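Local coordinates for sensor protein PfeS (Pseudomonas aeruginosa, PDB 3KYZ) that acts as the membrane-bound sensor histidine kinase of the PfeR/PfeS two-component system and may activate PfeR by phosphorylation, seen here as its predicted periplasmic sensor domain, at residues W56-G61 with T70-E75; T81-L86 with Q111-I116. All coordinates share one frame; numbering follows the deposited sequence.

Interaction 1: residues W56-G61 with T70-E75; sequences WVALVG and TPLSAE
Leu72 lays its two methyl groups against Val60, Ala58 and Trp56, and these three contacts, all apolar, make up the direct meeting of the two segments. The closest is with Val60: CD1 of Leu72 stands 3.8 Å from CG1 of Val60, and the two side chains cross at about a right angle. The extended second torsion of Leu72 (chi2 -174°) carries CD1 outward to that methyl, while CD2 branches off to the other two partners. CD2 of Leu72 lies 4.3 Å from CB of Ala58, a looser approach. The same Leu72 CD2 is 4.5 Å from CZ2 of Trp56, obliquely to the indole. Ser66 and Leu80 touch Leu72 as well.

No hydrogen bond passes directly between 56-61 and 70-75. The polar link runs instead through Glu76, in the short helix 74-77: one of its carboxylate oxygens accepts a hydrogen bond from Trp56 NE1 and the other one from the backbone N of Ser73. Ser73 is the N-cap residue, and its OG in turn caps a backbone N just past Glu75, a pairing consistent with a capping box at the helix start.

Strand 57-60 has two differently used sides: Val57 and Leu59 pack against the long helix 17-53, whereas Ala58 and Val60 receive Leu72. With only 110 Å² buried, both sides summed, the contact itself is small and rests on apolar packing, with no hydrogen bond across it. Its chemistry implies that Leu72 seats the chain on the sheet by apolar packing, while Glu76 supplies the directional part, fixing the indole nitrogen and the helix start together.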
ATOM      1  N   TRP A  56       4.379  12.114  10.218  1.00 12.59           N
ATOM      2  CA  TRP A  56       4.615  10.681  10.334  1.00 11.31           C
ATOM      3  C   TRP A  56       5.642  10.203   9.303  1.00 12.43           C
ATOM      4  O   TRP A  56       5.600  10.592   8.137  1.00 13.34           O
ATOM      5  CB  TRP A  56       3.311   9.901  10.185  1.00 11.74           C
ATOM      6  CG  TRP A  56       3.479   8.431  10.454  1.00 12.34           C
ATOM      7  CD1 TRP A  56       3.528   7.822  11.676  1.00 15.15           C
ATOM      8  CD2 TRP A  56       3.622   7.389   9.482  1.00 12.20           C
ATOM      9  NE1 TRP A  56       3.684   6.463  11.524  1.00 14.42           N
ATOM     10  CE2 TRP A  56       3.751   6.174  10.186  1.00 12.82           C
ATOM     11  CE3 TRP A  56       3.654   7.366   8.085  1.00 15.14           C
ATOM     12  CZ2 TRP A  56       3.902   4.948   9.542  1.00 15.06           C
ATOM     13  CZ3 TRP A  56       3.801   6.154   7.448  1.00 16.88           C
ATOM     14  CH2 TRP A  56       3.922   4.958   8.175  1.00 15.75           C
ATOM     15  N   VAL A  57       6.551   9.339   9.748  1.00 11.66           N
ATOM     16  CA  VAL A  57       7.598   8.799   8.896  1.00 12.05           C
ATOM     17  C   VAL A  57       7.744   7.312   9.183  1.00 12.52           C
ATOM     18  O   VAL A  57       7.584   6.884  10.332  1.00 14.90           O
ATOM     19  CB  VAL A  57       8.959   9.491   9.187  1.00 12.03           C
ATOM     20  CG1 VAL A  57      10.095   8.779   8.459  1.00 14.93           C
ATOM     21  CG2 VAL A  57       8.892  10.960   8.810  1.00 12.63           C
ATOM     22  N   ALA A  58       8.040   6.523   8.151  1.00 11.90           N
ATOM     23  CA  ALA A  58       8.424   5.124   8.351  1.00 11.30           C
ATOM     24  C   ALA A  58       9.482   4.723   7.330  1.00 10.65           C
ATOM     25  O   ALA A  58       9.506   5.258   6.220  1.00 12.58           O
ATOM     26  CB  ALA A  58       7.207   4.193   8.251  1.00 14.20           C
ATOM     27  N   LEU A  59      10.371   3.815   7.720  1.00 11.53           N
ATOM     28  CA  LEU A  59      11.263   3.153   6.778  1.00 10.02           C
ATOM     29  C   LEU A  59      10.773   1.728   6.713  1.00 11.46           C
ATOM     30  O   LEU A  59      10.698   1.059   7.738  1.00 11.52           O
ATOM     31  CB  LEU A  59      12.713   3.180   7.273  1.00 13.22           C
ATOM     32  CG  LEU A  59      13.480   4.478   6.994  1.00 12.99           C
ATOM     33  CD1 LEU A  59      12.821   5.659   7.698  1.00 17.95           C
ATOM     34  CD2 LEU A  59      14.930   4.336   7.417  1.00 15.69           C
ATOM     35  N   VAL A  60      10.404   1.266   5.524  1.00 10.81           N
ATOM     36  CA  VAL A  60       9.856  -0.092   5.416  1.00 12.84           C
ATOM     37  C   VAL A  60      10.593  -0.922   4.386  1.00 11.16           C
ATOM     38  O   VAL A  60      11.141  -0.387   3.415  1.00 11.65           O
ATOM     39  CB  VAL A  60       8.330  -0.121   5.143  1.00 15.72           C
ATOM     40  CG1 VAL A  60       7.571   0.626   6.236  1.00 14.96           C
ATOM     41  CG2 VAL A  60       8.007   0.448   3.788  1.00 17.71           C
ATOM     42  N   GLY A  61      10.625  -2.230   4.620  1.00 10.77           N
ATOM     43  CA  GLY A  61      11.354  -3.139   3.761  1.00 10.48           C
ATOM     44  C   GLY A  61      10.506  -3.734   2.651  1.00 10.07           C
ATOM     45  O   GLY A  61       9.378  -3.283   2.405  1.00 11.71           O
ATOM     46  N   THR A  70      11.307  -0.782  16.044  1.00 15.66           N
ATOM     47  CA  THR A  70       9.919  -0.736  16.488  1.00 15.00           C
ATOM     48  C   THR A  70       9.017  -1.158  15.335  1.00 14.24           C
ATOM     49  O   THR A  70       9.049  -0.536  14.279  1.00 15.78           O
ATOM     50  CB  THR A  70       9.516   0.684  16.941  1.00 15.38           C
ATOM     51  OG1 THR A  70      10.361   1.113  18.022  1.00 19.35           O
ATOM     52  CG2 THR A  70       8.050   0.714  17.395  1.00 16.30           C
ATOM     53  N   PRO A  71       8.214  -2.214  15.527  1.00 15.49           N
ATOM     54  CA  PRO A  71       7.338  -2.657  14.438  1.00 14.76           C
ATOM     55  C   PRO A  71       6.212  -1.669  14.178  1.00 13.03           C
ATOM     56  O   PRO A  71       5.855  -0.858  15.046  1.00 14.81           O
ATOM     57  CB  PRO A  71       6.742  -3.976  14.947  1.00 16.85           C
ATOM     58  CG  PRO A  71       7.075  -4.079  16.374  1.00 21.55           C
ATOM     59  CD  PRO A  71       8.029  -2.989  16.768  1.00 18.21           C
ATOM     60  N   LEU A  72       5.649  -1.734  12.978  1.00 13.28           N
ATOM     61  CA  LEU A  72       4.484  -0.922  12.662  1.00 13.14           C
ATOM     62  C   LEU A  72       3.255  -1.496  13.338  1.00 12.57           C
ATOM     63  O   LEU A  72       3.064  -2.711  13.365  1.00 14.45           O
ATOM     64  CB  LEU A  72       4.244  -0.906  11.154  1.00 13.13           C
ATOM     65  CG  LEU A  72       5.362  -0.303  10.306  1.00 14.74           C
ATOM     66  CD1 LEU A  72       4.924  -0.218   8.857  1.00 18.51           C
ATOM     67  CD2 LEU A  72       5.741   1.078  10.846  1.00 17.12           C
ATOM     68  N   SER A  73       2.412  -0.623  13.871  1.00 12.29           N
ATOM     69  CA  SER A  73       1.085  -1.032  14.308  1.00 12.75           C
ATOM     70  C   SER A  73       0.221  -1.299  13.077  1.00 13.18           C
ATOM     71  O   SER A  73       0.575  -0.907  11.959  1.00 13.55           O
ATOM     72  CB  SER A  73       0.445   0.065  15.152  1.00 13.39           C
ATOM     73  OG  SER A  73       0.142   1.198  14.356  1.00 13.65           O
ATOM     74  N   ALA A  74      -0.905  -1.974  13.274  1.00 12.41           N
ATOM     75  CA  ALA A  74      -1.843  -2.185  12.173  1.00 12.65           C
ATOM     76  C   ALA A  74      -2.306  -0.845  11.606  1.00 13.09           C
ATOM     77  O   ALA A  74      -2.466  -0.693  10.395  1.00 13.47           O
ATOM     78  CB  ALA A  74      -3.023  -3.024  12.618  1.00 13.62           C
ATOM     79  N   GLU A  75      -2.522   0.129  12.487  1.00 12.99           N
ATOM     80  CA  GLU A  75      -2.907   1.467  12.052  0.50 11.36           C
ATOM     81  C   GLU A  75      -1.856   2.063  11.113  1.00 12.23           C
ATOM     82  O   GLU A  75      -2.190   2.672  10.094  1.00 13.31           O
ATOM     83  CB  GLU A  75      -3.138   2.383  13.260  0.50 12.64           C
ATOM     84  CG  GLU A  75      -3.791   3.717  12.916  0.50 13.29           C
ATOM     85  CD  GLU A  75      -2.790   4.807  12.551  0.50 14.51           C
ATOM     86  OE1 GLU A  75      -1.604   4.700  12.929  0.50 16.09           O
ATOM     87  OE2 GLU A  75      -3.202   5.789  11.900  0.50 17.37           O
TER

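Interaction 2: residues T81-L86 with Q111-I116; sequences TFMRKL and QGRLVI
The selenium of Met83, a selenomethionine in this crystal, rides over the fork of Val115, 3.6 Å from both CG1 and CG2. This is the tight part of the contact. The Met83 and Val115 side chains cross at about a right angle, and both residues are buried. A bend at the last torsion of Met83 (chi3 -78°) turns CE away from a straight course, bringing it 4.1 Å from CG2 of Val115 and on to Arg113.

Packing is looser at Arg113, which is partly exposed. CE of Met83 approaches the Arg113 guanidinium obliquely, 3.8 Å from NH1 of Arg113 and 4.2 Å from its CD. That is van der Waals contact; NH1 itself donates a hydrogen bond to Ser102 OG. Thr81 of the second subunit also packs on Arg113, so the dimer partner borders this side.

Met83 further touches Tyr100 and Ser102 of strand 100-104, to which Arg84 is tied by backbone hydrogen bonds. The loop thus runs beside that outer strand and sends Met83 across it onto the middle strand, 113-117, whose Leu114 packs on Tyr26 of helix 17-53.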
ATOM      1  N   THR A  81      -1.026   1.693   1.938  1.00 11.01           N
ATOM      2  CA  THR A  81      -1.781   1.051   0.861  1.00 11.39           C
ATOM      3  C   THR A  81      -2.287   1.976  -0.243  1.00  9.82           C
ATOM      4  O   THR A  81      -2.639   1.496  -1.327  1.00 11.09           O
ATOM      5  CB  THR A  81      -2.995   0.266   1.420  1.00 11.60           C
ATOM      6  OG1 THR A  81      -3.815   1.149   2.196  1.00 13.91           O
ATOM      7  CG2 THR A  81      -2.533  -0.891   2.291  1.00 13.93           C
ATOM      8  N   PHE A  82      -2.329   3.286   0.022  1.00 10.71           N
ATOM      9  CA  PHE A  82      -2.890   4.251  -0.928  1.00 11.97           C
ATOM     10  C   PHE A  82      -1.932   5.422  -1.100  1.00 12.46           C
ATOM     11  O   PHE A  82      -2.330   6.596  -1.064  1.00 13.17           O
ATOM     12  CB  PHE A  82      -4.270   4.751  -0.469  1.00 12.01           C
ATOM     13  CG  PHE A  82      -5.241   3.652  -0.147  1.00 13.13           C
ATOM     14  CD1 PHE A  82      -5.638   2.745  -1.125  1.00 13.90           C
ATOM     15  CD2 PHE A  82      -5.780   3.538   1.127  1.00 14.46           C
ATOM     16  CE1 PHE A  82      -6.540   1.724  -0.823  1.00 15.12           C
ATOM     17  CE2 PHE A  82      -6.688   2.529   1.433  1.00 15.95           C
ATOM     18  CZ  PHE A  82      -7.063   1.617   0.456  1.00 15.47           C
HETATM   19  N   MSE A  83      -0.659   5.087  -1.287  1.00 11.44           N
HETATM   20  CA  MSE A  83       0.405   6.077  -1.307  1.00 11.38           C
HETATM   21  C   MSE A  83       0.559   6.760  -2.655  1.00 12.03           C
HETATM   22  O   MSE A  83      -0.043   6.336  -3.650  1.00 15.00           O
HETATM   23  CB  MSE A  83       1.721   5.435  -0.867  1.00 12.14           C
HETATM   24  CG  MSE A  83       1.626   4.831   0.532  1.00 11.50           C
HETATM   25 SE   MSE A  83       3.350   4.492   1.343  0.80 15.64          SE
HETATM   26  CE  MSE A  83       3.830   2.868   0.412  1.00 13.58           C
ATOM     27  N   ARG A  84       1.357   7.828  -2.674  1.00 12.54           N
ATOM     28  CA  ARG A  84       1.657   8.569  -3.898  1.00 14.20           C
ATOM     29  C   ARG A  84       3.163   8.651  -4.097  1.00 13.02           C
ATOM     30  O   ARG A  84       3.915   8.771  -3.124  1.00 13.88           O
ATOM     31  CB  ARG A  84       1.104   9.999  -3.820  1.00 16.21           C
ATOM     32  CG  ARG A  84      -0.329  10.110  -3.323  1.00 18.11           C
ATOM     33  CD  ARG A  84      -1.311   9.473  -4.292  1.00 20.47           C
ATOM     34  NE  ARG A  84      -1.445  10.265  -5.510  1.00 22.60           N
ATOM     35  CZ  ARG A  84      -2.031   9.838  -6.623  1.00 25.56           C
ATOM     36  NH1 ARG A  84      -2.544   8.611  -6.681  1.00 27.53           N
ATOM     37  NH2 ARG A  84      -2.105  10.636  -7.680  1.00 26.30           N
ATOM     38  N   LYS A  85       3.609   8.599  -5.350  1.00 13.53           N
ATOM     39  CA  LYS A  85       5.012   8.867  -5.659  1.00 13.74           C
ATOM     40  C   LYS A  85       5.242  10.363  -5.837  1.00 15.55           C
ATOM     41  O   LYS A  85       4.296  11.125  -6.051  1.00 16.65           O
ATOM     42  CB  LYS A  85       5.462   8.102  -6.902  1.00 15.21           C
ATOM     43  CG  LYS A  85       5.521   6.591  -6.696  1.00 16.11           C
ATOM     44  CD  LYS A  85       6.192   5.922  -7.879  1.00 18.95           C
ATOM     45  CE  LYS A  85       6.163   4.406  -7.750  1.00 22.50           C
ATOM     46  NZ  LYS A  85       6.837   3.743  -8.899  1.00 26.67           N
ATOM     47  N   LEU A  86       6.503  10.779  -5.754  1.00 14.91           N
ATOM     48  CA  LEU A  86       6.838  12.203  -5.730  1.00 17.60           C
ATOM     49  C   LEU A  86       6.334  12.991  -6.938  1.00 19.27           C
ATOM     50  O   LEU A  86       6.065  14.191  -6.822  1.00 21.59           O
ATOM     51  CB  LEU A  86       8.346  12.400  -5.589  1.00 18.47           C
ATOM     52  CG  LEU A  86       8.907  12.145  -4.185  1.00 19.20           C
ATOM     53  CD1 LEU A  86      10.429  12.089  -4.209  1.00 20.41           C
ATOM     54  CD2 LEU A  86       8.423  13.211  -3.215  1.00 19.78           C
ATOM     55  N   GLN A 111      15.581  -3.005  -1.360  1.00 15.97           N
ATOM     56  CA  GLN A 111      15.839  -3.151   0.073  1.00 15.81           C
ATOM     57  C   GLN A 111      14.841  -2.382   0.939  1.00 13.18           C
ATOM     58  O   GLN A 111      14.671  -2.675   2.121  1.00 14.48           O
ATOM     59  CB  GLN A 111      17.266  -2.731   0.419  1.00 18.83           C
ATOM     60  CG  GLN A 111      18.331  -3.679  -0.101  1.00 21.79           C
ATOM     61  CD  GLN A 111      19.735  -3.202   0.214  1.00 25.71           C
ATOM     62  OE1 GLN A 111      19.935  -2.378   1.104  1.00 30.53           O
ATOM     63  NE2 GLN A 111      20.715  -3.711  -0.524  1.00 32.64           N
ATOM     64  N   GLY A 112      14.191  -1.380   0.365  1.00 11.47           N
ATOM     65  CA  GLY A 112      13.210  -0.648   1.132  1.00 12.57           C
ATOM     66  C   GLY A 112      12.873   0.717   0.589  1.00 11.02           C
ATOM     67  O   GLY A 112      13.272   1.090  -0.516  1.00 11.63           O
ATOM     68  N   ARG A 113      12.106   1.460   1.377  1.00 11.18           N
ATOM     69  CA  ARG A 113      11.663   2.777   0.967  1.00 10.65           C
ATOM     70  C   ARG A 113      11.448   3.658   2.183  1.00 10.45           C
ATOM     71  O   ARG A 113      11.269   3.168   3.306  1.00 11.81           O
ATOM     72  CB  ARG A 113      10.355   2.673   0.183  1.00 11.28           C
ATOM     73  CG  ARG A 113       9.159   2.273   1.040  1.00 11.70           C
ATOM     74  CD  ARG A 113       7.910   2.071   0.186  1.00 11.89           C
ATOM     75  NE  ARG A 113       7.949   0.793  -0.525  1.00 12.86           N
ATOM     76  CZ  ARG A 113       7.181   0.478  -1.567  1.00 12.76           C
ATOM     77  NH1 ARG A 113       6.315   1.359  -2.058  1.00 14.06           N
ATOM     78  NH2 ARG A 113       7.281  -0.724  -2.123  1.00 14.96           N
ATOM     79  N   LEU A 114      11.483   4.960   1.944  1.00 10.63           N
ATOM     80  CA  LEU A 114      11.049   5.948   2.917  1.00 10.79           C
ATOM     81  C   LEU A 114       9.582   6.258   2.648  1.00 10.77           C
ATOM     82  O   LEU A 114       9.183   6.463   1.496  1.00 13.10           O
ATOM     83  CB  LEU A 114      11.882   7.227   2.775  1.00 11.28           C
ATOM     84  CG  LEU A 114      11.411   8.433   3.597  1.00 13.59           C
ATOM     85  CD1 LEU A 114      11.526   8.146   5.079  1.00 14.82           C
ATOM     86  CD2 LEU A 114      12.216   9.678   3.238  1.00 14.79           C
ATOM     87  N   VAL A 115       8.774   6.259   3.704  1.00 10.26           N
ATOM     88  CA  VAL A 115       7.406   6.750   3.618  1.00 10.27           C
ATOM     89  C   VAL A 115       7.295   7.978   4.520  1.00 10.73           C
ATOM     90  O   VAL A 115       7.700   7.949   5.686  1.00 12.17           O
ATOM     91  CB  VAL A 115       6.378   5.683   4.044  1.00 10.77           C
ATOM     92  CG1 VAL A 115       4.956   6.263   3.994  1.00 12.62           C
ATOM     93  CG2 VAL A 115       6.489   4.462   3.144  1.00 11.60           C
ATOM     94  N   ILE A 116       6.774   9.068   3.973  1.00 11.56           N
ATOM     95  CA  ILE A 116       6.595  10.285   4.751  1.00 11.52           C
ATOM     96  C   ILE A 116       5.218  10.857   4.460  1.00 11.98           C
ATOM     97  O   ILE A 116       4.843  11.003   3.300  1.00 14.02           O
ATOM     98  CB  ILE A 116       7.725  11.320   4.472  1.00 11.93           C
ATOM     99  CG1 ILE A 116       7.557  12.574   5.335  1.00 13.79           C
ATOM    100  CG2 ILE A 116       7.811  11.686   2.987  1.00 14.81           C
ATOM    101  CD1 ILE A 116       8.834  13.409   5.402  1.00 16.16           C
TER

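How the interactions relate
Interaction 1 closes before interaction 2 opens along the chain, and their centres lie 11 Å apart on the same antiparallel sheet. Strands 57-60 and 113-117 are neighbours there, joined by probable hydrogen bonds from Val115 N to Ala58 O (2.8 Å) and from Arg113 N to Val60 O (2.9 Å). The side chains meet too: CZ3 of Trp56 is 3.6 Å from CG1 of Val115, so that the two contacts adjoin through Trp56 and Val115. Leu72 and Met83 thus lie over one face of the sheet of this Cache-clan sensor domain, and helix 17-53 packs against Leu59 and Leu114 on the other. Thr81 and Met83 also form backbone hydrogen bonds with the second subunit.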